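Side-chain contacts in putative nisin-resistance protein (Streptococcus agalactiae 515, PDB 4Y68), which probably cleaves the lantibiotic nisin as a membrane-attached (lipoprotein) serine peptidase of family S41, and so makes the bacterium resistant to it: residues Glu74-Val79 and Asp264-Ala269; Ile144-Ser149 and Asn212-Pro217; Thr180-Thr185 and Thr254-Thr259. One frame throughout, in Å; residues are numbered along the deposited sequence.

Contact 1: Glu74-Val79 and Asp264-Ala269; sequences ESRNIV and DGARLA
Arg-76 reaches out from helix 72-87 and meets the 264-269 segment at two points, the carboxylate of Asp-264 and the methyl group of Ala-266. Its chain leaves the helix with CG anti to the carbonyl carbon (chi1 -68°) and bends at chi3, which swings the guanidinium round to the acid. The salt bridge runs from Arg-76 NH1 to Asp-264 OD2 over 3.1 Å. It uses the syn lone pair of that oxygen, but the acceptor lies 27° out of the guanidinium plane, and the N-H...O angle of 137° is far from straight. This is a single bent bond. The hydroxyl of Tyr-35, on helix 32-46, bonds both Arg-76 NH1 and Asp-264 OD1 and ties the pair together.

The acid stands where the hairpin between strands 256-261 and 267-276 turns. Asp-264 OD1 accepts a weak bond from Ala-266 N (3.5 Å), as in an Asx turn, and Gly-265 between them takes a positive phi, which glycine adopts easily.

The tight side is the buried one. Ala-266 CB lies 3.9 Å from Arg-76 NH1 and 4.1 Å from Arg-76 CD, a small methyl that lets the long side chain pass close by, with Tyr-35 also against it. Asp-264 marks the looser side: it is only partly buried, and a bound MES molecule, probably from the crystallisation liquor, lies about 5 Å from its side chain.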
ATOM      1  N   GLU A  74      -3.898  13.858  23.355  1.00 29.45           N
ATOM      2  CA  GLU A  74      -5.312  14.009  23.671  1.00 27.95           C
ATOM      3  C   GLU A  74      -6.054  14.488  22.438  1.00 26.63           C
ATOM      4  O   GLU A  74      -7.128  13.982  22.107  1.00 28.28           O
ATOM      5  CB  GLU A  74      -5.514  14.990  24.849  1.00 27.69           C
ATOM      6  CG  GLU A  74      -6.911  14.919  25.457  1.00 33.11           C
ATOM      7  CD  GLU A  74      -7.272  16.086  26.409  1.00 38.72           C
ATOM      8  OE1 GLU A  74      -6.386  16.729  27.010  1.00 34.77           O
ATOM      9  OE2 GLU A  74      -8.483  16.344  26.564  1.00 42.48           O
ATOM     10  N   SER A  75      -5.471  15.459  21.741  1.00 26.20           N
ATOM     11  CA  SER A  75      -6.063  15.930  20.497  1.00 22.34           C
ATOM     12  C   SER A  75      -6.234  14.828  19.461  1.00 23.94           C
ATOM     13  O   SER A  75      -7.254  14.803  18.771  1.00 24.23           O
ATOM     14  CB  SER A  75      -5.230  17.053  19.903  1.00 23.58           C
ATOM     15  OG  SER A  75      -5.414  18.241  20.622  1.00 20.47           O
ATOM     16  N   ARG A  76      -5.263  13.916  19.353  1.00 22.88           N
ATOM     17  CA  ARG A  76      -5.378  12.816  18.396  1.00 24.14           C
ATOM     18  C   ARG A  76      -6.534  11.917  18.810  1.00 23.91           C
ATOM     19  O   ARG A  76      -7.287  11.446  17.959  1.00 25.51           O
ATOM     20  CB  ARG A  76      -4.071  11.994  18.279  1.00 24.42           C
ATOM     21  CG  ARG A  76      -2.871  12.750  17.637  1.00 24.91           C
ATOM     22  CD  ARG A  76      -1.670  11.831  17.281  1.00 22.60           C
ATOM     23  NE  ARG A  76      -0.920  11.378  18.461  1.00 28.11           N
ATOM     24  CZ  ARG A  76       0.009  12.100  19.092  1.00 28.30           C
ATOM     25  NH1 ARG A  76       0.324  13.317  18.657  1.00 24.85           N
ATOM     26  NH2 ARG A  76       0.640  11.600  20.153  1.00 29.15           N
ATOM     27  N   ASN A  77      -6.685  11.682  20.117  1.00 25.39           N
ATOM     28  CA  ASN A  77      -7.824  10.890  20.601  1.00 30.20           C
ATOM     29  C   ASN A  77      -9.146  11.568  20.263  1.00 22.46           C
ATOM     30  O   ASN A  77     -10.090  10.921  19.850  1.00 25.93           O
ATOM     31  CB  ASN A  77      -7.761  10.663  22.119  1.00 30.57           C
ATOM     32  CG  ASN A  77      -6.489   9.956  22.564  1.00 40.10           C
ATOM     33  OD1 ASN A  77      -5.755   9.376  21.754  1.00 45.73           O
ATOM     34  ND2 ASN A  77      -6.222  10.001  23.871  1.00 43.57           N
ATOM     35  N   ILE A  78      -9.200  12.881  20.449  1.00 21.77           N
ATOM     36  CA  ILE A  78     -10.411  13.644  20.160  1.00 22.00           C
ATOM     37  C   ILE A  78     -10.804  13.648  18.668  1.00 25.31           C
ATOM     38  O   ILE A  78     -11.987  13.597  18.353  1.00 24.17           O
ATOM     39  CB  ILE A  78     -10.267  15.100  20.667  1.00 24.45           C
ATOM     40  CG1 ILE A  78     -10.415  15.134  22.190  1.00 27.78           C
ATOM     41  CG2 ILE A  78     -11.316  16.000  20.037  1.00 24.09           C
ATOM     42  CD1 ILE A  78      -9.867  16.390  22.837  1.00 30.40           C
ATOM     43  N   VAL A  79      -9.845  13.693  17.742  1.00 22.24           N
ATOM     44  CA  VAL A  79     -10.230  13.756  16.313  1.00 23.87           C
ATOM     45  C   VAL A  79     -10.358  12.386  15.632  1.00 23.19           C
ATOM     46  O   VAL A  79     -10.619  12.298  14.434  1.00 24.86           O
ATOM     47  CB  VAL A  79      -9.227  14.606  15.504  1.00 24.95           C
ATOM     48  CG1 VAL A  79      -9.122  16.024  16.096  1.00 23.85           C
ATOM     49  CG2 VAL A  79      -7.862  13.930  15.467  1.00 17.50           C
ATOM     50  N   ASP A 264       4.686  17.037  15.588  1.00 28.53           N
ATOM     51  CA  ASP A 264       5.550  16.332  16.532  1.00 26.85           C
ATOM     52  C   ASP A 264       6.032  14.976  16.015  1.00 30.93           C
ATOM     53  O   ASP A 264       6.459  14.131  16.810  1.00 29.82           O
ATOM     54  CB  ASP A 264       4.814  16.132  17.860  1.00 28.50           C
ATOM     55  CG  ASP A 264       3.541  15.324  17.690  1.00 32.52           C
ATOM     56  OD1 ASP A 264       2.987  15.324  16.562  1.00 26.41           O
ATOM     57  OD2 ASP A 264       3.104  14.677  18.667  1.00 32.13           O
ATOM     58  N   GLY A 265       5.948  14.759  14.701  1.00 27.36           N
ATOM     59  CA  GLY A 265       6.369  13.490  14.129  1.00 28.23           C
ATOM     60  C   GLY A 265       5.266  12.438  14.032  1.00 32.26           C
ATOM     61  O   GLY A 265       5.476  11.322  13.539  1.00 33.65           O
ATOM     62  N   ALA A 266       4.074  12.781  14.496  1.00 29.56           N
ATOM     63  CA  ALA A 266       2.946  11.897  14.262  1.00 30.92           C
ATOM     64  C   ALA A 266       2.561  11.988  12.780  1.00 22.46           C
ATOM     65  O   ALA A 266       2.867  12.979  12.125  1.00 23.46           O
ATOM     66  CB  ALA A 266       1.788  12.259  15.167  1.00 24.49           C
ATOM     67  N   ARG A 267       1.917  10.949  12.264  1.00 23.42           N
ATOM     68  CA  ARG A 267       1.460  10.916  10.869  1.00 25.56           C
ATOM     69  C   ARG A 267      -0.046  10.767  10.725  1.00 23.52           C
ATOM     70  O   ARG A 267      -0.645   9.880  11.328  1.00 27.23           O
ATOM     71  CB  ARG A 267       2.103   9.754  10.115  1.00 23.87           C
ATOM     72  CG  ARG A 267       3.581   9.751  10.073  1.00 28.43           C
ATOM     73  CD  ARG A 267       4.033   8.724   9.033  1.00 38.77           C
ATOM     74  NE  ARG A 267       5.486   8.687   8.891  1.00 35.22           N
ATOM     75  CZ  ARG A 267       6.149   7.686   8.316  1.00 39.19           C
ATOM     76  NH1 ARG A 267       5.481   6.640   7.828  1.00 26.81           N
ATOM     77  NH2 ARG A 267       7.481   7.732   8.232  1.00 38.91           N
ATOM     78  N   LEU A 268      -0.649  11.612   9.901  1.00 24.74           N
ATOM     79  CA  LEU A 268      -2.022  11.419   9.476  1.00 20.10           C
ATOM     80  C   LEU A 268      -2.022  10.675   8.145  1.00 21.95           C
ATOM     81  O   LEU A 268      -1.608  11.229   7.134  1.00 19.80           O
ATOM     82  CB  LEU A 268      -2.756  12.760   9.352  1.00 20.69           C
ATOM     83  CG  LEU A 268      -4.113  12.760   8.615  1.00 18.20           C
ATOM     84  CD1 LEU A 268      -5.191  11.991   9.364  1.00 17.93           C
ATOM     85  CD2 LEU A 268      -4.604  14.183   8.315  1.00 23.40           C
ATOM     86  N   ALA A 269      -2.455   9.412   8.171  1.00 21.16           N
ATOM     87  CA  ALA A 269      -2.714   8.634   6.972  1.00 21.12           C
ATOM     88  C   ALA A 269      -4.157   8.843   6.521  1.00 20.06           C
ATOM     89  O   ALA A 269      -5.078   8.337   7.143  1.00 21.15           O
ATOM     90  CB  ALA A 269      -2.455   7.162   7.222  1.00 18.24           C
TER

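Contact 2: Ile144-Ser149 and Asn212-Pro217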
ATOM      1  N   ILE A 144      16.734 -12.000  -7.709  1.00 34.21           N
ATOM      2  CA  ILE A 144      16.038 -13.268  -7.870  1.00 34.35           C
ATOM      3  C   ILE A 144      15.439 -13.392  -9.249  1.00 36.24           C
ATOM      4  O   ILE A 144      15.594 -14.418  -9.895  1.00 34.54           O
ATOM      5  CB  ILE A 144      14.921 -13.451  -6.836  1.00 29.77           C
ATOM      6  CG1 ILE A 144      15.532 -13.645  -5.439  1.00 32.00           C
ATOM      7  CG2 ILE A 144      14.016 -14.629  -7.254  1.00 28.85           C
ATOM      8  CD1 ILE A 144      14.509 -13.673  -4.320  1.00 29.28           C
ATOM      9  N   LEU A 145      14.766 -12.331  -9.696  1.00 35.00           N
ATOM     10  CA  LEU A 145      14.018 -12.367 -10.950  1.00 33.18           C
ATOM     11  C   LEU A 145      14.938 -12.302 -12.170  1.00 34.79           C
ATOM     12  O   LEU A 145      14.641 -12.916 -13.187  1.00 36.13           O
ATOM     13  CB  LEU A 145      13.000 -11.218 -11.003  1.00 29.47           C
ATOM     14  CG  LEU A 145      11.809 -11.302 -10.035  1.00 32.71           C
ATOM     15  CD1 LEU A 145      10.979 -10.020 -10.029  1.00 24.92           C
ATOM     16  CD2 LEU A 145      10.933 -12.487 -10.361  1.00 26.07           C
ATOM     17  N   MET A 146      16.051 -11.573 -12.058  1.00 37.97           N
ATOM     18  CA  MET A 146      16.935 -11.341 -13.206  1.00 42.94           C
ATOM     19  C   MET A 146      18.086 -12.364 -13.332  1.00 45.44           C
ATOM     20  O   MET A 146      18.491 -12.707 -14.444  1.00 48.36           O
ATOM     21  CB  MET A 146      17.516  -9.917 -13.150  1.00 36.53           C
ATOM     22  CG  MET A 146      16.488  -8.778 -13.393  1.00 42.72           C
ATOM     23  SD  MET A 146      15.657  -8.749 -15.012  1.00 51.29           S
ATOM     24  CE  MET A 146      17.047  -8.646 -16.143  1.00 43.58           C
ATOM     25  N   GLU A 147      18.597 -12.856 -12.207  1.00 43.54           N
ATOM     26  CA  GLU A 147      19.768 -13.730 -12.220  1.00 42.14           C
ATOM     27  C   GLU A 147      19.536 -15.188 -11.810  1.00 46.05           C
ATOM     28  O   GLU A 147      20.491 -15.946 -11.668  1.00 48.27           O
ATOM     29  CB  GLU A 147      20.824 -13.144 -11.313  1.00 38.76           C
ATOM     30  CG  GLU A 147      21.014 -11.668 -11.537  1.00 42.52           C
ATOM     31  CD  GLU A 147      22.454 -11.330 -11.683  1.00 42.53           C
ATOM     32  OE1 GLU A 147      23.210 -12.230 -12.090  1.00 49.36           O
ATOM     33  OE2 GLU A 147      22.840 -10.186 -11.385  1.00 52.56           O
ATOM     34  N   LYS A 148      18.288 -15.583 -11.592  1.00 40.58           N
ATOM     35  CA  LYS A 148      18.017 -16.970 -11.256  1.00 35.71           C
ATOM     36  C   LYS A 148      17.372 -17.643 -12.444  1.00 36.14           C
ATOM     37  O   LYS A 148      16.851 -16.990 -13.348  1.00 31.69           O
ATOM     38  CB  LYS A 148      17.107 -17.104 -10.036  1.00 36.75           C
ATOM     39  CG  LYS A 148      17.670 -16.537  -8.738  1.00 39.97           C
ATOM     40  CD  LYS A 148      18.894 -17.284  -8.251  1.00 42.14           C
ATOM     41  CE  LYS A 148      19.167 -16.920  -6.798  1.00 38.82           C
ATOM     42  NZ  LYS A 148      20.488 -17.386  -6.335  1.00 43.66           N
ATOM     43  N   SER A 149      17.404 -18.964 -12.437  1.00 37.02           N
ATOM     44  CA  SER A 149      16.859 -19.718 -13.543  1.00 34.54           C
ATOM     45  C   SER A 149      15.507 -20.320 -13.164  1.00 33.56           C
ATOM     46  O   SER A 149      15.377 -20.963 -12.118  1.00 37.31           O
ATOM     47  CB  SER A 149      17.850 -20.801 -13.955  1.00 34.44           C
ATOM     48  OG  SER A 149      17.182 -21.869 -14.583  1.00 40.18           O
ATOM     49  N   ASN A 212       9.648  -5.072 -17.344  1.00 27.01           N
ATOM     50  CA  ASN A 212       8.857  -5.958 -18.206  1.00 29.07           C
ATOM     51  C   ASN A 212       9.702  -6.885 -19.099  1.00 37.04           C
ATOM     52  O   ASN A 212       9.279  -7.271 -20.187  1.00 33.76           O
ATOM     53  CB  ASN A 212       7.925  -5.117 -19.073  1.00 24.97           C
ATOM     54  CG  ASN A 212       6.829  -5.929 -19.709  1.00 36.03           C
ATOM     55  OD1 ASN A 212       6.476  -7.016 -19.237  1.00 36.10           O
ATOM     56  ND2 ASN A 212       6.285  -5.409 -20.808  1.00 34.87           N
ATOM     57  N   THR A 213      10.888  -7.261 -18.634  1.00 36.22           N
ATOM     58  CA  THR A 213      11.752  -8.118 -19.450  1.00 37.79           C
ATOM     59  C   THR A 213      11.653  -9.611 -19.139  1.00 37.21           C
ATOM     60  O   THR A 213      12.263 -10.422 -19.828  1.00 42.54           O
ATOM     61  CB  THR A 213      13.219  -7.695 -19.340  1.00 30.83           C
ATOM     62  OG1 THR A 213      13.628  -7.703 -17.971  1.00 33.33           O
ATOM     63  CG2 THR A 213      13.402  -6.269 -19.911  1.00 34.49           C
ATOM     64  N   LYS A 214      10.870  -9.992 -18.138  1.00 40.94           N
ATOM     65  CA  LYS A 214      10.637 -11.422 -17.896  1.00 35.90           C
ATOM     66  C   LYS A 214       9.195 -11.791 -18.143  1.00 37.78           C
ATOM     67  O   LYS A 214       8.276 -11.166 -17.598  1.00 38.44           O
ATOM     68  CB  LYS A 214      11.020 -11.825 -16.472  1.00 33.85           C
ATOM     69  CG  LYS A 214      12.476 -11.612 -16.136  1.00 38.77           C
ATOM     70  CD  LYS A 214      13.389 -12.503 -16.984  1.00 40.44           C
ATOM     71  CE  LYS A 214      13.019 -13.968 -16.865  1.00 38.34           C
ATOM     72  NZ  LYS A 214      14.214 -14.850 -17.133  1.00 45.64           N
ATOM     73  N   HIS A 215       8.996 -12.829 -18.946  1.00 38.39           N
ATOM     74  CA  HIS A 215       7.664 -13.272 -19.287  1.00 36.72           C
ATOM     75  C   HIS A 215       7.524 -14.771 -19.065  1.00 35.10           C
ATOM     76  O   HIS A 215       7.819 -15.567 -19.943  1.00 43.47           O
ATOM     77  CB  HIS A 215       7.330 -12.906 -20.738  1.00 42.73           C
ATOM     78  CG  HIS A 215       7.622 -11.479 -21.091  1.00 43.95           C
ATOM     79  ND1 HIS A 215       8.745 -11.101 -21.803  1.00 52.18           N
ATOM     80  CD2 HIS A 215       6.939 -10.336 -20.838  1.00 45.18           C
ATOM     81  CE1 HIS A 215       8.739  -9.789 -21.972  1.00 47.25           C
ATOM     82  NE2 HIS A 215       7.660  -9.298 -21.391  1.00 40.45           N
ATOM     83  N   VAL A 216       7.066 -15.138 -17.880  1.00 31.64           N
ATOM     84  CA  VAL A 216       6.780 -16.513 -17.532  1.00 31.57           C
ATOM     85  C   VAL A 216       5.405 -16.549 -16.901  1.00 32.88           C
ATOM     86  O   VAL A 216       4.918 -15.534 -16.419  1.00 33.19           O
ATOM     87  CB  VAL A 216       7.800 -17.086 -16.526  1.00 35.28           C
ATOM     88  CG1 VAL A 216       9.193 -17.122 -17.111  1.00 35.55           C
ATOM     89  CG2 VAL A 216       7.787 -16.252 -15.256  1.00 33.78           C
ATOM     90  N   PRO A 217       4.778 -17.721 -16.879  1.00 30.52           N
ATOM     91  CA  PRO A 217       3.568 -17.870 -16.072  1.00 33.45           C
ATOM     92  C   PRO A 217       3.836 -17.435 -14.644  1.00 31.83           C
ATOM     93  O   PRO A 217       4.873 -17.788 -14.079  1.00 31.52           O
ATOM     94  CB  PRO A 217       3.272 -19.366 -16.132  1.00 34.22           C
ATOM     95  CG  PRO A 217       3.975 -19.831 -17.388  1.00 38.36           C
ATOM     96  CD  PRO A 217       5.196 -18.977 -17.513  1.00 33.90           C
TER
HETATM   97  O   HOH W   1      16.280 -14.633 -15.087  1.00 52.28           O
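Lys-214 and Met-146 bury the most surface here, with Leu-145 next, and the three meet where helix 131-147 runs out beside a loop. Lys-214 lays its aliphatic chain against a backbone oxygen: Lys-214 CG is 3.9 Å and CD 4.0 Å from Leu-145 O. Bends at chi2 and chi3 (-65° and -55°) curl the chain round this carbonyl and bring the ammonium group to a bridging water. Lys-214 NZ donates to that water at 2.9 Å, and the water in turn lies 3.0 Å from Leu-145 O and also hydrogen-bonds Lys-148 O. With further acceptors nearby, its two protons probably cannot serve every one at once. A lysine suits the place because its methylenes can pack while its charge sits near carbonyls at the C-terminal part of a helix, where the dipole would probably favour a cation.

Met-146 makes the second touch. With CG anti to the carbonyl carbon and further bends at chi2 and chi3, the thioether folds toward the loop, and Met-146 SD comes 3.7 Å from Thr-213 OG1, the two side chains crossing at about a right angle. This is van der Waals packing; the threonine hydroxyl has its hydrogen bond with Thr-210 O. The polarisable sulfur and flexible chain of methionine fit such a partly exposed seam.

Leu-145 takes part through its carbonyl, which also accepts from Tyr-150 OH, while its isobutyl group packs on Ile-121 and Leu-153. The contact thus joins the end of helix 131-147 to the loop leading into strand 218-222, alongside strands 118-122 and 152-156 of the mixed sheet.

Contact 3: Thr180-Thr185 and Thr254-Thr259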
ATOM      1  N   THR A 180       0.438   1.784 -17.385  1.00 22.01           N
ATOM      2  CA  THR A 180      -0.499   1.962 -16.301  1.00 26.33           C
ATOM      3  C   THR A 180      -0.497   0.764 -15.351  1.00 22.90           C
ATOM      4  O   THR A 180      -0.554  -0.372 -15.775  1.00 22.14           O
ATOM      5  CB  THR A 180      -1.911   2.194 -16.858  1.00 27.71           C
ATOM      6  OG1 THR A 180      -1.991   3.520 -17.406  1.00 25.03           O
ATOM      7  CG2 THR A 180      -2.945   2.027 -15.772  1.00 22.54           C
ATOM      8  N   LEU A 181      -0.394   1.038 -14.060  1.00 23.21           N
ATOM      9  CA  LEU A 181      -0.489  -0.005 -13.047  1.00 19.42           C
ATOM     10  C   LEU A 181      -1.899  -0.080 -12.452  1.00 20.25           C
ATOM     11  O   LEU A 181      -2.488  -1.161 -12.400  1.00 20.16           O
ATOM     12  CB  LEU A 181       0.554   0.233 -11.956  1.00 19.75           C
ATOM     13  CG  LEU A 181       1.931  -0.412 -12.155  1.00 26.82           C
ATOM     14  CD1 LEU A 181       2.179  -0.928 -13.563  1.00 19.79           C
ATOM     15  CD2 LEU A 181       3.033   0.522 -11.712  1.00 24.74           C
ATOM     16  N   PHE A 182      -2.418   1.051 -11.977  1.00 17.14           N
ATOM     17  CA  PHE A 182      -3.825   1.171 -11.589  1.00 20.93           C
ATOM     18  C   PHE A 182      -4.217   2.652 -11.680  1.00 22.93           C
ATOM     19  O   PHE A 182      -3.352   3.496 -11.866  1.00 22.95           O
ATOM     20  CB  PHE A 182      -4.090   0.601 -10.173  1.00 18.18           C
ATOM     21  CG  PHE A 182      -3.253   1.238  -9.094  1.00 21.28           C
ATOM     22  CD1 PHE A 182      -2.011   0.722  -8.762  1.00 18.54           C
ATOM     23  CD2 PHE A 182      -3.696   2.360  -8.428  1.00 20.88           C
ATOM     24  CE1 PHE A 182      -1.232   1.316  -7.780  1.00 22.60           C
ATOM     25  CE2 PHE A 182      -2.921   2.951  -7.438  1.00 22.20           C
ATOM     26  CZ  PHE A 182      -1.694   2.437  -7.117  1.00 21.97           C
ATOM     27  N   HIS A 183      -5.512   2.957 -11.578  1.00 24.96           N
ATOM     28  CA  HIS A 183      -5.991   4.359 -11.523  1.00 23.38           C
ATOM     29  C   HIS A 183      -6.546   4.725 -10.147  1.00 22.55           C
ATOM     30  O   HIS A 183      -6.896   3.857  -9.351  1.00 23.68           O
ATOM     31  CB  HIS A 183      -7.091   4.611 -12.554  1.00 23.95           C
ATOM     32  CG  HIS A 183      -6.792   4.057 -13.905  1.00 25.12           C
ATOM     33  ND1 HIS A 183      -6.039   4.733 -14.839  1.00 29.50           N
ATOM     34  CD2 HIS A 183      -7.168   2.898 -14.492  1.00 27.04           C
ATOM     35  CE1 HIS A 183      -5.955   4.011 -15.939  1.00 30.13           C
ATOM     36  NE2 HIS A 183      -6.633   2.892 -15.756  1.00 30.21           N
ATOM     37  N   TYR A 184      -6.660   6.016  -9.870  1.00 24.90           N
ATOM     38  CA  TYR A 184      -7.340   6.419  -8.653  1.00 23.45           C
ATOM     39  C   TYR A 184      -7.988   7.791  -8.853  1.00 25.03           C
ATOM     40  O   TYR A 184      -7.469   8.645  -9.574  1.00 27.54           O
ATOM     41  CB  TYR A 184      -6.372   6.402  -7.451  1.00 21.51           C
ATOM     42  CG  TYR A 184      -5.212   7.358  -7.548  1.00 22.81           C
ATOM     43  CD1 TYR A 184      -4.158   7.127  -8.435  1.00 28.85           C
ATOM     44  CD2 TYR A 184      -5.158   8.491  -6.746  1.00 27.92           C
ATOM     45  CE1 TYR A 184      -3.077   8.018  -8.522  1.00 28.25           C
ATOM     46  CE2 TYR A 184      -4.099   9.379  -6.823  1.00 31.91           C
ATOM     47  CZ  TYR A 184      -3.063   9.145  -7.715  1.00 29.07           C
ATOM     48  OH  TYR A 184      -2.018  10.032  -7.776  1.00 33.22           O
ATOM     49  N   THR A 185      -9.144   7.985  -8.228  1.00 23.80           N
ATOM     50  CA  THR A 185      -9.907   9.227  -8.369  1.00 25.92           C
ATOM     51  C   THR A 185     -10.170   9.879  -7.017  1.00 22.55           C
ATOM     52  O   THR A 185     -10.570   9.185  -6.089  1.00 22.67           O
ATOM     53  CB  THR A 185     -11.260   8.947  -9.064  1.00 26.51           C
ATOM     54  OG1 THR A 185     -11.017   8.284 -10.306  1.00 26.17           O
ATOM     55  CG2 THR A 185     -12.070  10.252  -9.284  1.00 26.14           C
ATOM     56  N   THR A 254      -8.429  -1.374  -0.370  1.00 20.11           N
ATOM     57  CA  THR A 254      -8.146  -0.898  -1.703  1.00 19.11           C
ATOM     58  C   THR A 254      -8.606   0.554  -1.797  1.00 23.17           C
ATOM     59  O   THR A 254      -9.632   0.865  -2.397  1.00 22.80           O
ATOM     60  CB  THR A 254      -8.822  -1.783  -2.787  1.00 20.60           C
ATOM     61  OG1 THR A 254     -10.145  -2.153  -2.360  1.00 21.78           O
ATOM     62  CG2 THR A 254      -8.009  -3.071  -3.001  1.00 21.44           C
ATOM     63  N   THR A 255      -7.843   1.439  -1.161  1.00 21.90           N
ATOM     64  CA  THR A 255      -7.946   2.864  -1.424  1.00 21.87           C
ATOM     65  C   THR A 255      -6.562   3.474  -1.334  1.00 21.71           C
ATOM     66  O   THR A 255      -5.696   2.984  -0.597  1.00 20.73           O
ATOM     67  CB  THR A 255      -8.904   3.592  -0.454  1.00 20.12           C
ATOM     68  OG1 THR A 255      -8.654   3.168   0.898  1.00 24.64           O
ATOM     69  CG2 THR A 255     -10.351   3.295  -0.823  1.00 21.98           C
ATOM     70  N   VAL A 256      -6.349   4.542  -2.093  1.00 20.96           N
ATOM     71  CA  VAL A 256      -5.102   5.286  -1.987  1.00 18.54           C
ATOM     72  C   VAL A 256      -5.121   6.234  -0.772  1.00 21.45           C
ATOM     73  O   VAL A 256      -6.101   6.953  -0.533  1.00 20.76           O
ATOM     74  CB  VAL A 256      -4.840   6.062  -3.290  1.00 22.45           C
ATOM     75  CG1 VAL A 256      -3.786   7.153  -3.076  1.00 25.57           C
ATOM     76  CG2 VAL A 256      -4.424   5.088  -4.403  1.00 19.87           C
ATOM     77  N   ASN A 257      -4.057   6.213   0.021  1.00 18.76           N
ATOM     78  CA  ASN A 257      -3.874   7.206   1.077  1.00 18.70           C
ATOM     79  C   ASN A 257      -2.797   8.225   0.748  1.00 22.62           C
ATOM     80  O   ASN A 257      -1.870   7.949  -0.022  1.00 22.04           O
ATOM     81  CB  ASN A 257      -3.500   6.551   2.407  1.00 21.93           C
ATOM     82  CG  ASN A 257      -4.627   5.728   2.995  1.00 21.14           C
ATOM     83  OD1 ASN A 257      -5.785   5.849   2.586  1.00 18.14           O
ATOM     84  ND2 ASN A 257      -4.285   4.872   3.962  1.00 22.58           N
ATOM     85  N   GLU A 258      -2.932   9.402   1.344  1.00 22.34           N
ATOM     86  CA  GLU A 258      -1.861  10.385   1.352  1.00 21.65           C
ATOM     87  C   GLU A 258      -1.487  10.570   2.814  1.00 23.11           C
ATOM     88  O   GLU A 258      -2.353  10.491   3.690  1.00 23.24           O
ATOM     89  CB  GLU A 258      -2.295  11.697   0.696  1.00 20.84           C
ATOM     90  CG  GLU A 258      -2.835  11.516  -0.738  1.00 22.60           C
ATOM     91  CD  GLU A 258      -3.438  12.795  -1.343  1.00 29.00           C
ATOM     92  OE1 GLU A 258      -3.532  13.816  -0.637  1.00 28.58           O
ATOM     93  OE2 GLU A 258      -3.829  12.777  -2.538  1.00 31.60           O
ATOM     94  N   THR A 259      -0.202  10.767   3.095  1.00 25.74           N
ATOM     95  CA  THR A 259       0.239  10.780   4.477  1.00 21.89           C
ATOM     96  C   THR A 259       0.843  12.131   4.805  1.00 26.45           C
ATOM     97  O   THR A 259       1.685  12.634   4.066  1.00 26.42           O
ATOM     98  CB  THR A 259       1.251   9.646   4.754  1.00 26.63           C
ATOM     99  OG1 THR A 259       0.605   8.378   4.562  1.00 26.77           O
ATOM    100  CG2 THR A 259       1.766   9.724   6.190  1.00 27.75           C
TER
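Phe-182 and Tyr-184 both place CG between the backbone N and the carbonyl carbon (chi1 57° and 63°), and this raises the two rings toward Val-256. On the other strand Val-256 has chi1 163°, with CG1 anti to its backbone N and CG2 anti to the carbonyl carbon, which turns CG2 to both aromatic side chains and CG1 to Tyr-184 alone. CG2 does most of the touching. Val-256 CG2 lies 3.8 Å from Tyr-184 CB and 4.0 Å from both Tyr-184 CG and Phe-182 CE2. The second methyl, Val-256 CG1, approaches Tyr-184 CD2 at 4.1 Å. The side chains slant past one another.

The two aromatics alternate with His-183, whose side chain points the other way, as expected along a strand. Strands 180-185 and 256-261 each pair antiparallel with the long strand 267-276, but at different parts of it: His-183 and Thr-185 bond to Ser-276 and Ile-274, whereas Leu-268 pairs with strand 256-261. Side chains, not backbone bonds, join the two segments here. Near its start, strand 180-185 carries a classic beta bulge, Leu-181 and Phe-182 together standing opposite Ile-194 of strand 191-195, and Phe-182 packs further on Met-232 of helix 229-235.

A branched valine suits the place: one methyl touches both aromatic side chains while the other reaches Tyr-184. With no hydrogen bond or charge pair across the segments, the contact rests on dispersion and the hydrophobic effect, which set close packing but little directional preference.

The six segments come along the chain in the order 74-79, 144-149, 180-185, 212-217, 254-259 and 264-269, so contact 1 spans the other two, while the segments of contacts 2 and 3 alternate. Contacts 1 and 3 share the antiparallel sheet through strand 267-276; their centres are 23 Å apart, and they touch where Arg-267 CD meets Thr-259 CG2 at 3.8 Å. Contact 2 lies at the mixed sheet, its centre 27 Å from that of contact 3 and 43 Å from that of contact 1, across the chain's centre from contact 1. Contact 1 ties an N-terminal helix to the antiparallel sheet, contact 3 packs two strands of that sheet, and contact 2 joins a helix and a loop.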